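Protein (GYP1P) (Saccharomyces cerevisiae, PDB 1FKM) stimulates GTP hydrolysis by Ypt/Rab GTPases such as Ypt1 and Ypt7, supplying an arginine and a glutamine finger in trans from its TBC domain. Local coordinates at residues 109-117 with 133-141. Residues are numbered along the deposited sequence; the frame is centred on the assembly and turned at random.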
ATOM      1  N   VAL A 109       2.913  18.532   0.619  1.00 23.08           N
ATOM      2  CA  VAL A 109       2.474  17.139   0.543  1.00 21.85           C
ATOM      3  C   VAL A 109       1.018  17.053   0.100  1.00 22.61           C
ATOM      4  O   VAL A 109       0.665  16.219  -0.732  1.00 22.82           O
ATOM      5  CB  VAL A 109       2.639  16.428   1.903  1.00 19.96           C
ATOM      6  CG1 VAL A 109       2.058  15.015   1.836  1.00 19.24           C
ATOM      7  CG2 VAL A 109       4.122  16.364   2.269  1.00 19.75           C
ATOM      8  N   GLN A 110       0.170  17.914   0.653  1.00 19.10           N
ATOM      9  CA  GLN A 110      -1.236  17.908   0.271  1.00 21.78           C
ATOM     10  C   GLN A 110      -1.402  18.197  -1.220  1.00 20.72           C
ATOM     11  O   GLN A 110      -2.173  17.528  -1.905  1.00 19.19           O
ATOM     12  CB  GLN A 110      -2.015  18.932   1.099  1.00 25.78           C
ATOM     13  CG  GLN A 110      -2.291  18.469   2.523  1.00 30.57           C
ATOM     14  CD  GLN A 110      -2.982  19.527   3.356  1.00 33.67           C
ATOM     15  OE1 GLN A 110      -3.707  20.370   2.830  1.00 38.49           O
ATOM     16  NE2 GLN A 110      -2.778  19.477   4.663  1.00 36.02           N
ATOM     17  N   ASN A 111      -0.677  19.194  -1.720  1.00 21.14           N
ATOM     18  CA  ASN A 111      -0.758  19.552  -3.131  1.00 22.16           C
ATOM     19  C   ASN A 111      -0.225  18.436  -4.036  1.00 21.13           C
ATOM     20  O   ASN A 111      -0.756  18.205  -5.128  1.00 20.80           O
ATOM     21  CB  ASN A 111       0.015  20.849  -3.404  1.00 28.74           C
ATOM     22  CG  ASN A 111      -0.577  22.045  -2.677  1.00 32.59           C
ATOM     23  OD1 ASN A 111      -1.791  22.177  -2.572  1.00 33.93           O
ATOM     24  ND2 ASN A 111       0.283  22.930  -2.188  1.00 35.41           N
ATOM     25  N   SER A 112       0.825  17.752  -3.591  1.00 21.37           N
ATOM     26  CA  SER A 112       1.392  16.658  -4.375  1.00 19.96           C
ATOM     27  C   SER A 112       0.403  15.501  -4.464  1.00 19.96           C
ATOM     28  O   SER A 112       0.164  14.970  -5.547  1.00 19.01           O
ATOM     29  CB  SER A 112       2.701  16.159  -3.754  1.00 22.46           C
ATOM     30  OG  SER A 112       3.779  17.029  -4.049  1.00 22.03           O
ATOM     31  N   LEU A 113      -0.167  15.108  -3.325  1.00 18.49           N
ATOM     32  CA  LEU A 113      -1.130  14.008  -3.313  1.00 18.69           C
ATOM     33  C   LEU A 113      -2.387  14.369  -4.100  1.00 19.36           C
ATOM     34  O   LEU A 113      -2.989  13.522  -4.751  1.00 16.78           O
ATOM     35  CB  LEU A 113      -1.492  13.627  -1.871  1.00 21.16           C
ATOM     36  CG  LEU A 113      -0.325  13.073  -1.039  1.00 23.32           C
ATOM     37  CD1 LEU A 113      -0.829  12.648   0.346  1.00 25.01           C
ATOM     38  CD2 LEU A 113       0.312  11.872  -1.757  1.00 21.57           C
ATOM     39  N   GLN A 114      -2.774  15.638  -4.049  1.00 18.75           N
ATOM     40  CA  GLN A 114      -3.954  16.103  -4.777  1.00 21.25           C
ATOM     41  C   GLN A 114      -3.769  15.845  -6.277  1.00 20.21           C
ATOM     42  O   GLN A 114      -4.661  15.306  -6.943  1.00 19.58           O
ATOM     43  CB  GLN A 114      -4.152  17.603  -4.513  1.00 24.97           C
ATOM     44  CG  GLN A 114      -5.220  18.312  -5.351  1.00 30.89           C
ATOM     45  CD  GLN A 114      -6.642  17.991  -4.921  1.00 33.03           C
ATOM     46  OE1 GLN A 114      -6.937  17.886  -3.729  1.00 34.82           O
ATOM     47  NE2 GLN A 114      -7.539  17.858  -5.894  1.00 32.28           N
ATOM     48  N   ARG A 115      -2.609  16.224  -6.800  1.00 20.30           N
ATOM     49  CA  ARG A 115      -2.318  16.039  -8.223  1.00 19.27           C
ATOM     50  C   ARG A 115      -2.238  14.564  -8.612  1.00 18.70           C
ATOM     51  O   ARG A 115      -2.769  14.151  -9.648  1.00 17.96           O
ATOM     52  CB  ARG A 115      -1.006  16.738  -8.597  1.00 22.12           C
ATOM     53  CG  ARG A 115      -1.055  18.260  -8.519  1.00 28.70           C
ATOM     54  CD  ARG A 115       0.208  18.885  -9.099  1.00 31.52           C
ATOM     55  NE  ARG A 115       1.362  18.796  -8.209  1.00 33.44           N
ATOM     56  CZ  ARG A 115       1.678  19.710  -7.294  1.00 36.74           C
ATOM     57  NH1 ARG A 115       0.920  20.791  -7.141  1.00 35.71           N
ATOM     58  NH2 ARG A 115       2.761  19.556  -6.537  1.00 34.84           N
ATOM     59  N   ILE A 116      -1.561  13.773  -7.788  1.00 18.73           N
ATOM     60  CA  ILE A 116      -1.429  12.344  -8.056  1.00 19.57           C
ATOM     61  C   ILE A 116      -2.790  11.657  -8.128  1.00 18.73           C
ATOM     62  O   ILE A 116      -3.086  10.933  -9.083  1.00 20.15           O
ATOM     63  CB  ILE A 116      -0.583  11.652  -6.960  1.00 18.20           C
ATOM     64  CG1 ILE A 116       0.861  12.160  -7.024  1.00 18.22           C
ATOM     65  CG2 ILE A 116      -0.635  10.141  -7.144  1.00 18.99           C
ATOM     66  CD1 ILE A 116       1.729  11.733  -5.833  1.00 18.08           C
ATOM     67  N   LEU A 117      -3.621  11.887  -7.118  1.00 15.04           N
ATOM     68  CA  LEU A 117      -4.930  11.256  -7.079  1.00 15.95           C
ATOM     69  C   LEU A 117      -5.853  11.779  -8.163  1.00 17.05           C
ATOM     70  O   LEU A 117      -6.653  11.026  -8.719  1.00 16.96           O
ATOM     71  CB  LEU A 117      -5.578  11.462  -5.711  1.00 17.87           C
ATOM     72  CG  LEU A 117      -4.821  10.792  -4.559  1.00 19.16           C
ATOM     73  CD1 LEU A 117      -5.512  11.114  -3.238  1.00 18.72           C
ATOM     74  CD2 LEU A 117      -4.772   9.291  -4.778  1.00 19.23           C
ATOM     75  N   ILE A 133      -8.311   5.095  -1.795  1.00 22.46           N
ATOM     76  CA  ILE A 133      -7.161   5.265  -2.678  1.00 22.83           C
ATOM     77  C   ILE A 133      -6.229   6.318  -2.086  1.00 21.08           C
ATOM     78  O   ILE A 133      -5.016   6.295  -2.320  1.00 22.23           O
ATOM     79  CB  ILE A 133      -7.595   5.707  -4.086  1.00 28.17           C
ATOM     80  CG1 ILE A 133      -8.526   4.657  -4.697  1.00 30.65           C
ATOM     81  CG2 ILE A 133      -6.373   5.893  -4.968  1.00 29.20           C
ATOM     82  CD1 ILE A 133      -7.891   3.286  -4.841  1.00 34.69           C
ATOM     83  N   ASN A 134      -6.798   7.241  -1.317  1.00 21.71           N
ATOM     84  CA  ASN A 134      -5.998   8.285  -0.677  1.00 22.41           C
ATOM     85  C   ASN A 134      -5.080   7.648   0.363  1.00 23.13           C
ATOM     86  O   ASN A 134      -4.005   8.166   0.659  1.00 23.32           O
ATOM     87  CB  ASN A 134      -6.899   9.338  -0.023  1.00 21.77           C
ATOM     88  CG  ASN A 134      -7.856   8.749   0.994  1.00 23.98           C
ATOM     89  OD1 ASN A 134      -8.580   7.794   0.708  1.00 24.15           O
ATOM     90  ND2 ASN A 134      -7.873   9.326   2.189  1.00 24.25           N
ATOM     91  N   ASP A 135      -5.505   6.518   0.917  1.00 21.96           N
ATOM     92  CA  ASP A 135      -4.679   5.824   1.894  1.00 24.03           C
ATOM     93  C   ASP A 135      -3.593   5.028   1.174  1.00 23.58           C
ATOM     94  O   ASP A 135      -2.420   5.085   1.547  1.00 23.00           O
ATOM     95  CB  ASP A 135      -5.522   4.854   2.732  1.00 30.41           C
ATOM     96  CG  ASP A 135      -6.541   5.562   3.598  1.00 34.07           C
ATOM     97  OD1 ASP A 135      -6.136   6.377   4.455  1.00 34.49           O
ATOM     98  OD2 ASP A 135      -7.748   5.296   3.421  1.00 37.28           O
ATOM     99  N   LEU A 136      -3.993   4.296   0.135  1.00 20.74           N
ATOM    100  CA  LEU A 136      -3.064   3.448  -0.613  1.00 20.06           C
ATOM    101  C   LEU A 136      -1.883   4.141  -1.259  1.00 19.20           C
ATOM    102  O   LEU A 136      -0.837   3.529  -1.454  1.00 20.46           O
ATOM    103  CB  LEU A 136      -3.811   2.655  -1.692  1.00 20.26           C
ATOM    104  CG  LEU A 136      -4.799   1.606  -1.187  1.00 23.37           C
ATOM    105  CD1 LEU A 136      -5.397   0.863  -2.376  1.00 26.40           C
ATOM    106  CD2 LEU A 136      -4.090   0.636  -0.259  1.00 24.13           C
ATOM    107  N   VAL A 137      -2.045   5.410  -1.609  1.00 19.79           N
ATOM    108  CA  VAL A 137      -0.962   6.143  -2.243  1.00 20.79           C
ATOM    109  C   VAL A 137       0.154   6.524  -1.261  1.00 21.47           C
ATOM    110  O   VAL A 137       1.315   6.641  -1.661  1.00 19.13           O
ATOM    111  CB  VAL A 137      -1.491   7.448  -2.924  1.00 22.61           C
ATOM    112  CG1 VAL A 137      -1.919   8.463  -1.865  1.00 23.87           C
ATOM    113  CG2 VAL A 137      -0.417   8.043  -3.836  1.00 23.83           C
ATOM    114  N   THR A 138      -0.183   6.670   0.022  1.00 19.29           N
ATOM    115  CA  THR A 138       0.806   7.120   1.007  1.00 18.99           C
ATOM    116  C   THR A 138       2.049   6.272   1.294  1.00 18.74           C
ATOM    117  O   THR A 138       3.141   6.833   1.467  1.00 19.21           O
ATOM    118  CB  THR A 138       0.109   7.546   2.343  1.00 23.04           C
ATOM    119  OG1 THR A 138      -0.538   6.427   2.960  1.00 20.62           O
ATOM    120  CG2 THR A 138      -0.943   8.608   2.046  1.00 23.08           C
ATOM    121  N   PRO A 139       1.925   4.930   1.352  1.00 20.22           N
ATOM    122  CA  PRO A 139       3.138   4.139   1.616  1.00 19.91           C
ATOM    123  C   PRO A 139       4.166   4.332   0.499  1.00 19.54           C
ATOM    124  O   PRO A 139       5.375   4.350   0.747  1.00 18.98           O
ATOM    125  CB  PRO A 139       2.617   2.702   1.681  1.00 22.99           C
ATOM    126  CG  PRO A 139       1.215   2.889   2.224  1.00 22.89           C
ATOM    127  CD  PRO A 139       0.723   4.079   1.418  1.00 22.37           C
ATOM    128  N   PHE A 140       3.678   4.467  -0.734  1.00 17.96           N
ATOM    129  CA  PHE A 140       4.551   4.689  -1.888  1.00 17.19           C
ATOM    130  C   PHE A 140       5.186   6.069  -1.785  1.00 18.03           C
ATOM    131  O   PHE A 140       6.398   6.215  -1.931  1.00 17.51           O
ATOM    132  CB  PHE A 140       3.753   4.647  -3.198  1.00 19.62           C
ATOM    133  CG  PHE A 140       3.414   3.263  -3.668  1.00 23.51           C
ATOM    134  CD1 PHE A 140       4.406   2.303  -3.824  1.00 24.69           C
ATOM    135  CD2 PHE A 140       2.100   2.926  -3.978  1.00 25.96           C
ATOM    136  CE1 PHE A 140       4.098   1.027  -4.281  1.00 26.98           C
ATOM    137  CE2 PHE A 140       1.781   1.651  -4.436  1.00 28.34           C
ATOM    138  CZ  PHE A 140       2.780   0.701  -4.588  1.00 27.73           C
ATOM    139  N   PHE A 141       4.342   7.074  -1.551  1.00 15.12           N
ATOM    140  CA  PHE A 141       4.793   8.464  -1.458  1.00 15.69           C
ATOM    141  C   PHE A 141       5.877   8.616  -0.411  1.00 16.02           C
ATOM    142  O   PHE A 141       6.950   9.144  -0.690  1.00 15.17           O
ATOM    143  CB  PHE A 141       3.620   9.396  -1.106  1.00 17.92           C
ATOM    144  CG  PHE A 141       3.989  10.857  -1.100  1.00 20.78           C
ATOM    145  CD1 PHE A 141       4.147  11.553  -2.293  1.00 21.73           C
ATOM    146  CD2 PHE A 141       4.223  11.522   0.098  1.00 21.92           C
ATOM    147  CE1 PHE A 141       4.537  12.893  -2.297  1.00 23.05           C
ATOM    148  CE2 PHE A 141       4.615  12.864   0.106  1.00 22.25           C
ATOM    149  CZ  PHE A 141       4.774  13.549  -1.088  1.00 20.98           C
TER
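Phe-141 fills a hole on helix 107-123 formed by Val-109, Ser-112, Leu-113 and Ile-116. With CG anti to the backbone N (chi1 -175°), its ring reaches out from helix 133-145, and most of the atoms along the way meet a neighbour. Phe-141 CB already lies 4.2 Å from Leu-113 CD2. Leu-113 CD2 sits 3.9 Å from Phe-141 CG and continues over one face of the ring, a CH-pi contact with CD2 24° off the ring normal. Further out, Phe-141 CD1 approaches Ile-116 CD1, Phe-141 CE1 comes to 4.0 Å from Ser-112 CB, and Phe-141 CE2 meets Val-109 CG1 at 3.8 Å. Cut back to an alanine, this position is likely to leave the hole between Val-109, Ser-112 and Ile-116 unfilled and the Leu-113 methyl without the ring it lies over. This one knob into a hole joins helices 107-123 and 133-145 within the all-helical TBC domain of the Rab GAP, where segments 109-117 and 133-141 run at 116° between their N-to-C directions. One turn back, Val-137 points CG2 at Ile-116 CG2 (3.9 Å) and CG1 toward the methyls of Leu-113 and Leu-117. Leu-117 then splits its branches: CD2 touches Ile-133 CG2 at 3.8 Å, while CD1 presses against the backbone of Asn-134, 3.8 Å from its CA. The amide of Asn-134 turns off from this apolar seam to bond Gly-132 N and Thr-97 OG1, and its side chain lies about 4 Å from that of Gln-131, the glutamine finger. Ser-112 likewise offers Phe-141 its CB, its hydroxyl being hydrogen-bonded to Glu-175 of helix 168-186.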